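PDB 4PEY: Exo-beta-1,3-glucanase from Streptomyces sp. SirexAA-E, which trims laminarin and laminarioligosaccharides from their non-reducing ends by hydrolysing beta-1,3-glucosidic bonds, yielding glucose and laminaribiose. Local coordinates for residues A[338-343]-A[372-377]; A[399-404]-A[433-438]; A[440-445]-A[455-460]. The protein carries 1 engineered substitution. All coordinates share one frame; numbering follows the deposited sequence. Where two conformers were deposited one is given.

Contact 1: residues A[338-343]-A[372-377]; sequences LVDAGP and FVRIGG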
# COMPACT_ATOMS: atom_id res chain seq x y z
N LEU A 338 6.07 -7.54 -2.26
CA LEU A 338 6.69 -6.53 -3.11
C LEU A 338 7.07 -7.18 -4.43
O LEU A 338 7.77 -8.19 -4.44
CB LEU A 338 7.93 -5.93 -2.43
CG LEU A 338 8.87 -5.04 -3.25
CD1 LEU A 338 8.16 -3.79 -3.79
CD2 LEU A 338 10.08 -4.64 -2.42
N VAL A 339 6.61 -6.61 -5.53
CA VAL A 339 7.02 -7.06 -6.86
C VAL A 339 8.04 -6.06 -7.37
O VAL A 339 7.75 -4.87 -7.47
CB VAL A 339 5.83 -7.18 -7.84
CG1 VAL A 339 6.32 -7.57 -9.24
CG2 VAL A 339 4.83 -8.20 -7.31
N ASP A 340 9.24 -6.55 -7.68
CA ASP A 340 10.40 -5.73 -7.97
C ASP A 340 10.86 -6.02 -9.40
O ASP A 340 11.30 -7.13 -9.69
CB ASP A 340 11.50 -6.05 -6.94
CG ASP A 340 12.65 -5.06 -6.94
OD1 ASP A 340 12.50 -3.92 -7.42
OD2 ASP A 340 13.73 -5.44 -6.42
N ALA A 341 10.73 -5.04 -10.30
CA ALA A 341 11.04 -5.26 -11.72
C ALA A 341 12.49 -5.69 -11.95
O ALA A 341 13.41 -5.21 -11.29
CB ALA A 341 10.73 -4.01 -12.54
N GLY A 342 12.67 -6.60 -12.91
CA GLY A 342 14.00 -6.93 -13.38
C GLY A 342 14.44 -5.92 -14.43
O GLY A 342 13.63 -5.14 -14.93
N PRO A 343 15.73 -5.93 -14.78
CA PRO A 343 16.22 -4.97 -15.79
C PRO A 343 15.63 -5.23 -17.18
O PRO A 343 15.54 -4.29 -17.98
CB PRO A 343 17.74 -5.19 -15.79
CG PRO A 343 17.97 -6.43 -15.05
CD PRO A 343 16.83 -6.65 -14.12
N PHE A 372 2.99 -4.10 -3.21
CA PHE A 372 3.83 -2.98 -3.58
C PHE A 372 4.58 -3.34 -4.85
O PHE A 372 4.95 -4.49 -5.05
CB PHE A 372 4.78 -2.63 -2.43
CG PHE A 372 4.08 -2.54 -1.10
CD1 PHE A 372 2.97 -1.72 -0.95
CD2 PHE A 372 4.50 -3.29 -0.01
CE1 PHE A 372 2.30 -1.64 0.26
CE2 PHE A 372 3.84 -3.21 1.21
CZ PHE A 372 2.74 -2.38 1.35
N VAL A 373 4.78 -2.35 -5.71
CA VAL A 373 5.54 -2.57 -6.93
C VAL A 373 6.65 -1.54 -6.99
O VAL A 373 6.44 -0.37 -6.67
CB VAL A 373 4.65 -2.49 -8.19
CG1 VAL A 373 5.50 -2.70 -9.45
CG2 VAL A 373 3.54 -3.53 -8.10
N ARG A 374 7.85 -1.99 -7.35
CA ARG A 374 9.00 -1.11 -7.50
C ARG A 374 9.63 -1.31 -8.87
O ARG A 374 9.83 -2.46 -9.30
CB ARG A 374 10.05 -1.37 -6.41
CG ARG A 374 11.36 -0.63 -6.66
CD ARG A 374 12.28 -0.73 -5.45
NE ARG A 374 12.83 -2.07 -5.28
CZ ARG A 374 13.32 -2.53 -4.13
NH1 ARG A 374 13.31 -1.75 -3.05
NH2 ARG A 374 13.83 -3.76 -4.05
N ILE A 375 9.92 -0.21 -9.56
CA ILE A 375 10.64 -0.27 -10.83
C ILE A 375 11.93 0.55 -10.72
O ILE A 375 11.90 1.79 -10.73
CB ILE A 375 9.79 0.23 -12.03
CG1 ILE A 375 8.42 -0.46 -12.05
CG2 ILE A 375 10.55 0.02 -13.34
CD1 ILE A 375 7.32 0.33 -11.34
N GLY A 376 13.06 -0.14 -10.58
CA GLY A 376 14.34 0.52 -10.36
C GLY A 376 14.64 0.82 -8.90
O GLY A 376 13.82 0.55 -8.02
N GLY A 377 15.82 1.38 -8.64
CA GLY A 377 16.18 1.79 -7.29
C GLY A 377 17.19 0.87 -6.62
O GLY A 377 18.12 1.34 -5.96
O HOH W 1 13.27 -2.91 -9.86

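Contact 2: residues A[399-404]-A[433-438]; sequences TWVWRA and LFVEHF. With BGC (beta-D-glucopyranose), chain B.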
# COMPACT_ATOMS: atom_id res chain seq x y z
N THR A 399 -2.10 -0.12 -2.02
CA THR A 399 -1.01 -0.44 -2.92
C THR A 399 -0.10 0.78 -3.05
O THR A 399 -0.55 1.91 -2.91
CB THR A 399 -1.53 -0.89 -4.31
OG1 THR A 399 -0.43 -1.38 -5.09
CG2 THR A 399 -2.19 0.24 -5.05
N TRP A 400 1.19 0.52 -3.25
CA TRP A 400 2.15 1.54 -3.65
C TRP A 400 2.82 1.02 -4.89
O TRP A 400 3.54 0.02 -4.84
CB TRP A 400 3.20 1.83 -2.57
CG TRP A 400 4.14 3.01 -2.85
CD1 TRP A 400 3.84 4.19 -3.48
CD2 TRP A 400 5.53 3.11 -2.48
NE1 TRP A 400 4.96 5.02 -3.51
CE2 TRP A 400 6.00 4.37 -2.90
CE3 TRP A 400 6.42 2.25 -1.82
CZ2 TRP A 400 7.31 4.80 -2.68
CZ3 TRP A 400 7.73 2.67 -1.61
CH2 TRP A 400 8.17 3.92 -2.05
N VAL A 401 2.59 1.71 -6.00
CA VAL A 401 3.14 1.32 -7.28
C VAL A 401 4.10 2.45 -7.65
O VAL A 401 3.67 3.57 -7.90
CB VAL A 401 2.03 1.10 -8.33
CG1 VAL A 401 2.61 0.74 -9.69
CG2 VAL A 401 1.08 0.02 -7.85
N TRP A 402 5.39 2.14 -7.65
CA TRP A 402 6.43 3.17 -7.57
C TRP A 402 7.55 3.00 -8.57
O TRP A 402 8.34 2.06 -8.46
CB TRP A 402 7.00 3.18 -6.15
CG TRP A 402 8.08 4.20 -5.80
CD1 TRP A 402 7.90 5.54 -5.58
CD2 TRP A 402 9.46 3.93 -5.52
NE1 TRP A 402 9.10 6.12 -5.21
CE2 TRP A 402 10.07 5.16 -5.17
CE3 TRP A 402 10.25 2.77 -5.55
CZ2 TRP A 402 11.42 5.25 -4.84
CZ3 TRP A 402 11.59 2.87 -5.23
CH2 TRP A 402 12.16 4.10 -4.88
N ARG A 403 7.62 3.90 -9.55
CA ARG A 403 8.81 4.00 -10.38
C ARG A 403 9.86 4.78 -9.56
O ARG A 403 9.59 5.90 -9.12
CB ARG A 403 8.52 4.69 -11.71
CG ARG A 403 9.79 4.98 -12.51
CD ARG A 403 9.53 5.54 -13.90
NE ARG A 403 10.81 5.94 -14.49
CZ ARG A 403 11.27 7.18 -14.55
NH1 ARG A 403 10.54 8.21 -14.11
NH2 ARG A 403 12.46 7.41 -15.07
N ALA A 404 11.02 4.17 -9.33
CA ALA A 404 12.01 4.76 -8.41
C ALA A 404 12.48 6.14 -8.87
O ALA A 404 12.81 6.33 -10.05
CB ALA A 404 13.22 3.83 -8.25
N LEU A 433 -4.80 4.30 -2.51
CA LEU A 433 -4.07 4.11 -3.76
C LEU A 433 -2.89 5.09 -3.87
O LEU A 433 -3.09 6.30 -3.89
CB LEU A 433 -5.03 4.30 -4.94
CG LEU A 433 -4.54 4.14 -6.37
CD1 LEU A 433 -4.09 2.72 -6.61
CD2 LEU A 433 -5.65 4.51 -7.35
N PHE A 434 -1.67 4.56 -3.92
CA PHE A 434 -0.46 5.39 -3.99
C PHE A 434 0.30 4.99 -5.26
O PHE A 434 0.75 3.85 -5.36
CB PHE A 434 0.46 5.16 -2.78
CG PHE A 434 -0.15 5.45 -1.43
CD1 PHE A 434 -1.09 4.61 -0.87
CD2 PHE A 434 0.32 6.53 -0.67
CE1 PHE A 434 -1.62 4.86 0.39
CE2 PHE A 434 -0.18 6.78 0.60
CZ PHE A 434 -1.16 5.94 1.14
N VAL A 435 0.43 5.89 -6.22
CA VAL A 435 1.09 5.55 -7.49
C VAL A 435 1.94 6.73 -7.95
O VAL A 435 1.43 7.85 -8.04
CB VAL A 435 0.07 5.20 -8.61
CG1 VAL A 435 0.80 4.70 -9.86
CG2 VAL A 435 -0.93 4.15 -8.13
N GLU A 436 3.23 6.49 -8.23
CA GLU A 436 4.17 7.61 -8.45
C GLU A 436 5.24 7.41 -9.52
O GLU A 436 5.83 6.33 -9.64
CB GLU A 436 4.93 7.94 -7.17
CG GLU A 436 4.10 8.14 -5.92
CD GLU A 436 4.98 8.57 -4.78
OE1 GLU A 436 5.73 7.71 -4.26
OE2 GLU A 436 4.98 9.79 -4.45
N HIS A 437 5.47 8.50 -10.27
CA HIS A 437 6.67 8.77 -11.08
C HIS A 437 6.71 8.11 -12.46
O HIS A 437 7.76 8.11 -13.10
CB HIS A 437 7.95 8.40 -10.31
CG HIS A 437 8.05 8.99 -8.94
ND1 HIS A 437 7.87 10.33 -8.67
CD2 HIS A 437 8.33 8.40 -7.74
CE1 HIS A 437 8.01 10.55 -7.38
NE2 HIS A 437 8.29 9.39 -6.79
N PHE A 438 5.58 7.59 -12.94
CA PHE A 438 5.58 6.91 -14.24
C PHE A 438 5.78 7.88 -15.41
O PHE A 438 5.47 9.07 -15.30
CB PHE A 438 4.29 6.08 -14.36
CG PHE A 438 4.32 4.92 -13.43
CD1 PHE A 438 4.84 3.70 -13.84
CD2 PHE A 438 3.96 5.09 -12.09
CE1 PHE A 438 4.95 2.65 -12.95
CE2 PHE A 438 4.08 4.05 -11.20
CZ PHE A 438 4.58 2.82 -11.62
C2 BGC B . 7.93 10.88 -2.91
C3 BGC B . 8.58 9.51 -2.93
C4 BGC B . 10.09 9.66 -3.04
C5 BGC B . 10.60 10.53 -1.90
C6 BGC B . 12.11 10.68 -1.96
C1 BGC B . 8.61 11.84 -1.92
O2 BGC B . 6.55 10.74 -2.59
O3 BGC B . 8.11 8.77 -4.03
O4 BGC B . 10.72 8.40 -3.02
O5 BGC B . 10.02 11.81 -2.04
O6 BGC B . 12.46 11.48 -3.06

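Contact 3: residues A[440-445]-A[455-460]; sequences KYDVQW and YQNAKA. Engineered in segment 455-460: A458 (natural residue Glu).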
# COMPACT_ATOMS: atom_id res chain seq x y z
N LYS A 440 4.32 8.03 -18.27
CA LYS A 440 3.05 8.45 -18.86
C LYS A 440 1.94 8.46 -17.79
O LYS A 440 2.12 9.09 -16.75
CB LYS A 440 2.72 7.57 -20.06
CG LYS A 440 3.82 7.67 -21.13
CD LYS A 440 3.45 7.01 -22.44
CE LYS A 440 4.58 7.19 -23.46
NZ LYS A 440 4.86 8.63 -23.74
N TYR A 441 0.80 7.80 -18.04
CA TYR A 441 -0.30 7.82 -17.07
C TYR A 441 -0.00 6.95 -15.86
O TYR A 441 0.13 5.73 -15.99
CB TYR A 441 -1.61 7.32 -17.69
CG TYR A 441 -2.17 8.14 -18.83
CD1 TYR A 441 -2.58 9.45 -18.64
CD2 TYR A 441 -2.35 7.57 -20.09
CE1 TYR A 441 -3.12 10.19 -19.69
CE2 TYR A 441 -2.90 8.29 -21.13
CZ TYR A 441 -3.28 9.61 -20.92
OH TYR A 441 -3.82 10.32 -21.97
N ASP A 442 0.05 7.55 -14.67
CA ASP A 442 0.25 6.74 -13.47
C ASP A 442 -0.92 5.79 -13.25
O ASP A 442 -0.72 4.61 -13.02
CB ASP A 442 0.48 7.64 -12.26
CG ASP A 442 1.54 8.68 -12.52
OD1 ASP A 442 1.23 9.66 -13.23
OD2 ASP A 442 2.69 8.53 -12.02
N VAL A 443 -2.15 6.31 -13.34
CA VAL A 443 -3.35 5.48 -13.26
C VAL A 443 -4.26 5.78 -14.44
O VAL A 443 -4.50 6.95 -14.77
CB VAL A 443 -4.13 5.72 -11.94
CG1 VAL A 443 -5.47 4.98 -11.94
CG2 VAL A 443 -3.29 5.30 -10.74
N GLN A 444 -4.74 4.72 -15.09
CA GLN A 444 -5.75 4.84 -16.12
C GLN A 444 -6.92 3.93 -15.76
O GLN A 444 -6.73 2.79 -15.35
CB GLN A 444 -5.18 4.49 -17.50
CG GLN A 444 -6.19 4.58 -18.62
CD GLN A 444 -5.57 4.41 -20.00
OE1 GLN A 444 -4.43 3.97 -20.13
NE2 GLN A 444 -6.33 4.75 -21.04
N TRP A 445 -8.13 4.46 -15.89
CA TRP A 445 -9.33 3.71 -15.53
C TRP A 445 -10.24 3.64 -16.74
O TRP A 445 -10.75 4.66 -17.20
CB TRP A 445 -10.04 4.38 -14.35
CG TRP A 445 -10.75 3.42 -13.43
CD1 TRP A 445 -11.86 2.65 -13.72
CD2 TRP A 445 -10.42 3.14 -12.07
NE1 TRP A 445 -12.22 1.91 -12.62
CE2 TRP A 445 -11.36 2.19 -11.59
CE3 TRP A 445 -9.42 3.59 -11.21
CZ2 TRP A 445 -11.33 1.69 -10.29
CZ3 TRP A 445 -9.38 3.09 -9.90
CH2 TRP A 445 -10.34 2.16 -9.46
N TYR A 455 -6.21 8.96 -3.03
CA TYR A 455 -5.17 8.79 -4.03
C TYR A 455 -4.01 9.72 -3.72
O TYR A 455 -4.22 10.90 -3.43
CB TYR A 455 -5.70 9.08 -5.44
CG TYR A 455 -4.69 8.90 -6.56
CD1 TYR A 455 -4.04 7.68 -6.73
CD2 TYR A 455 -4.41 9.93 -7.46
CE1 TYR A 455 -3.13 7.49 -7.75
CE2 TYR A 455 -3.50 9.75 -8.51
CZ TYR A 455 -2.87 8.53 -8.65
OH TYR A 455 -1.96 8.33 -9.68
N GLN A 456 -2.80 9.19 -3.78
CA GLN A 456 -1.59 10.00 -3.69
C GLN A 456 -0.69 9.71 -4.87
O GLN A 456 -0.32 8.55 -5.12
CB GLN A 456 -0.82 9.75 -2.38
CG GLN A 456 0.41 10.68 -2.20
CD GLN A 456 1.70 10.11 -2.79
OE1 GLN A 456 2.06 8.95 -2.54
NE2 GLN A 456 2.40 10.93 -3.58
N ASN A 457 -0.34 10.76 -5.61
CA ASN A 457 0.59 10.66 -6.72
C ASN A 457 1.67 11.73 -6.64
O ASN A 457 1.42 12.83 -6.13
CB ASN A 457 -0.14 10.79 -8.05
CG ASN A 457 0.79 11.12 -9.20
OD1 ASN A 457 1.02 12.30 -9.53
ND2 ASN A 457 1.36 10.09 -9.81
N ALA A 458 2.86 11.40 -7.13
CA ALA A 458 3.82 12.42 -7.53
C ALA A 458 4.24 12.08 -8.94
O ALA A 458 4.41 10.90 -9.27
CB ALA A 458 5.03 12.46 -6.59
N LYS A 459 4.37 13.09 -9.79
CA LYS A 459 4.76 12.87 -11.18
C LYS A 459 6.25 12.57 -11.28
O LYS A 459 7.00 12.79 -10.32
CB LYS A 459 4.38 14.09 -12.03
CG LYS A 459 2.86 14.30 -12.20
CD LYS A 459 2.17 13.12 -12.90
CE LYS A 459 2.72 12.86 -14.29
NZ LYS A 459 2.12 11.65 -14.93
N ALA A 460 6.67 12.04 -12.42
CA ALA A 460 8.10 11.80 -12.68
C ALA A 460 8.91 13.07 -12.47
O ALA A 460 8.54 14.13 -12.97
CB ALA A 460 8.29 11.28 -14.11
O HOH W 2 4.41 10.41 -13.24

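Contact 1: residues A[338-343]-A[372-377]
Over one face of the R374 guanidinium lies L338, whose CD2 is offset toward the rim, 4.2 Å from R374 NH2; at the edge, in the plane of the group, stands D340 OD1. The salt bridge is side-on and double: R374 NE reaches D340 OD1 at 2.8 Å, and R374 NH2 reaches D340 OD2 at 2.9 Å, both nearly straight. Carboxylate and guanidinium planes are turned 68° apart, which puts each nitrogen above the carboxylate plane. The R374 chain is bent once, at chi3 (71°), and the bend turns NE and NH2 toward the D340 carboxylate, which the arginine crosses obliquely. The strands that carry them, 337-340 and 367-375, are parallel neighbours on successive coils of the C-terminal beta-helix of this family 55 glycosidase. Their backbones are joined by V339 N to F372 O at 2.7 Å, R374 N to V339 O, and A341 N to R374 O. L338 CD1 rests 3.8 Å from F372 CB, while V339 and V373 pair on the other face. R374 also bonds Y74 through NH1, forms a cation-pi contact with W109, and touches W402 of the substrate site. At the strand ends, a water donates to D340 OD1 and A341 O and accepts from G376 N.

Contact 2: residues A[399-404]-A[433-438]
The sugar-binding face of the C-terminal beta-helix is built here from two adjacent parallel strands, 399-403 and 429-436, with W402, E436 and H437 meeting one glucose. Its O3 sits among all three: W402 NE1 donates to BGC O3 at 3.1 Å, H437 NE2 donates to BGC O3 at 2.8 Å, and BGC O3 gives its own hydrogen to E436 OE1 at 2.6 Å. BGC O2 bonds E436 OE2, also at 2.6 Å, so the carboxylate spans two neighbouring hydroxyls; D405 and Q130 hold the sugar as well. W400 positions the glutamate from behind the first shell: W400 NE1 donates to E436 OE1 at 2.9 Å, on its anti side and 33° out of the carboxylate plane, while Q456 bonds OE2. W400 CH2 packs on one face of the W402 indole and A404 CA on the opposite face, which probably restricts its rotation. H437 has E436 CB over one face, and its ND1 is bonded to K459 O. Between the strands the backbone bonds run F434 N to T399 O, V401 N to F434 O, E436 N to V401 O and R403 N to E436 O. Past the strand end the extended R403 side chain brings NH1 to H437 O at 3.0 Å, in the guanidinium plane, with NE on N415 O and NH2 in a salt bridge to D462. R403 CB stands over the centre of the F438 ring, 4.2 Å from its centroid. On the face away from the sugar, T399 and L433 lie side by side, T399 CG2 tight against L433 CD1 at 3.5 Å.

Contact 3: residues A[440-445]-A[455-460]
D442 meets N457 at about a right angle and K459 obliquely, its two carboxylate oxygens serving different partners. K459 NZ comes to OD1 of D442 at 2.8 Å on the syn lone pair, forming a salt bridge. The lysine gets there by bending at both chi2 (-61°) and chi3 (-59°), and its NZ is also bonded to Y477 O. The N457 amide is turned 71° from the carboxylate plane, with N457 ND2 3.0 Å from D442 OD2; that amide is fixed from outside, ND2 by V435 O and OD1 by S496. A water donates to D442 OD2 at 2.8 Å and accepts from A460 N at 2.9 Å. F438 N bonds the same oxygen, OD2. Alongside, V443 and Y455 slide past each other in opposite directions, V443 CG2 3.7 Å from Y455 CE1, while Y455 OH touches D442 CB at 3.6 Å. The contact spans the inside of a beta-helix coil, since strand 443-445 belongs to a different face from strand 450-458. On the latter, A458 is an engineered substitution for the natural glutamate, the inferred proton donor; its CB points away from 440-445 and its side chain lies beside E436. Without the carboxylate, as with an alanine at D442, the K459 ammonium would probably lose its countercharge, and F438 N and the water an acceptor. With lysine, backbone N-H and water all directed at it, the buried carboxylate is likely to stay ionised, pinning the loop after 429-436 to the end of strand 450-458.

Running from the N terminus, contact 1 closes a 28-residue loop that carries strand 348-352, contact 2 closes another of equal length carrying strand 419-423, and contact 3 closes a much shorter one of nine residues. The three follow in series; none lies within another and none crosses. Contacts 1 and 2 join neighbouring coils on one face of the beta-helix and abut directly, because the backbone of V373 pairs with those of W400 and W402. The chain then leaves 433-438 for 440-445, on another face, and returns at 455-460 beside 433-438, where H437 N probably bonds A458 O. Contact 3 thus ties two faces together next to the sugar site of contact 2.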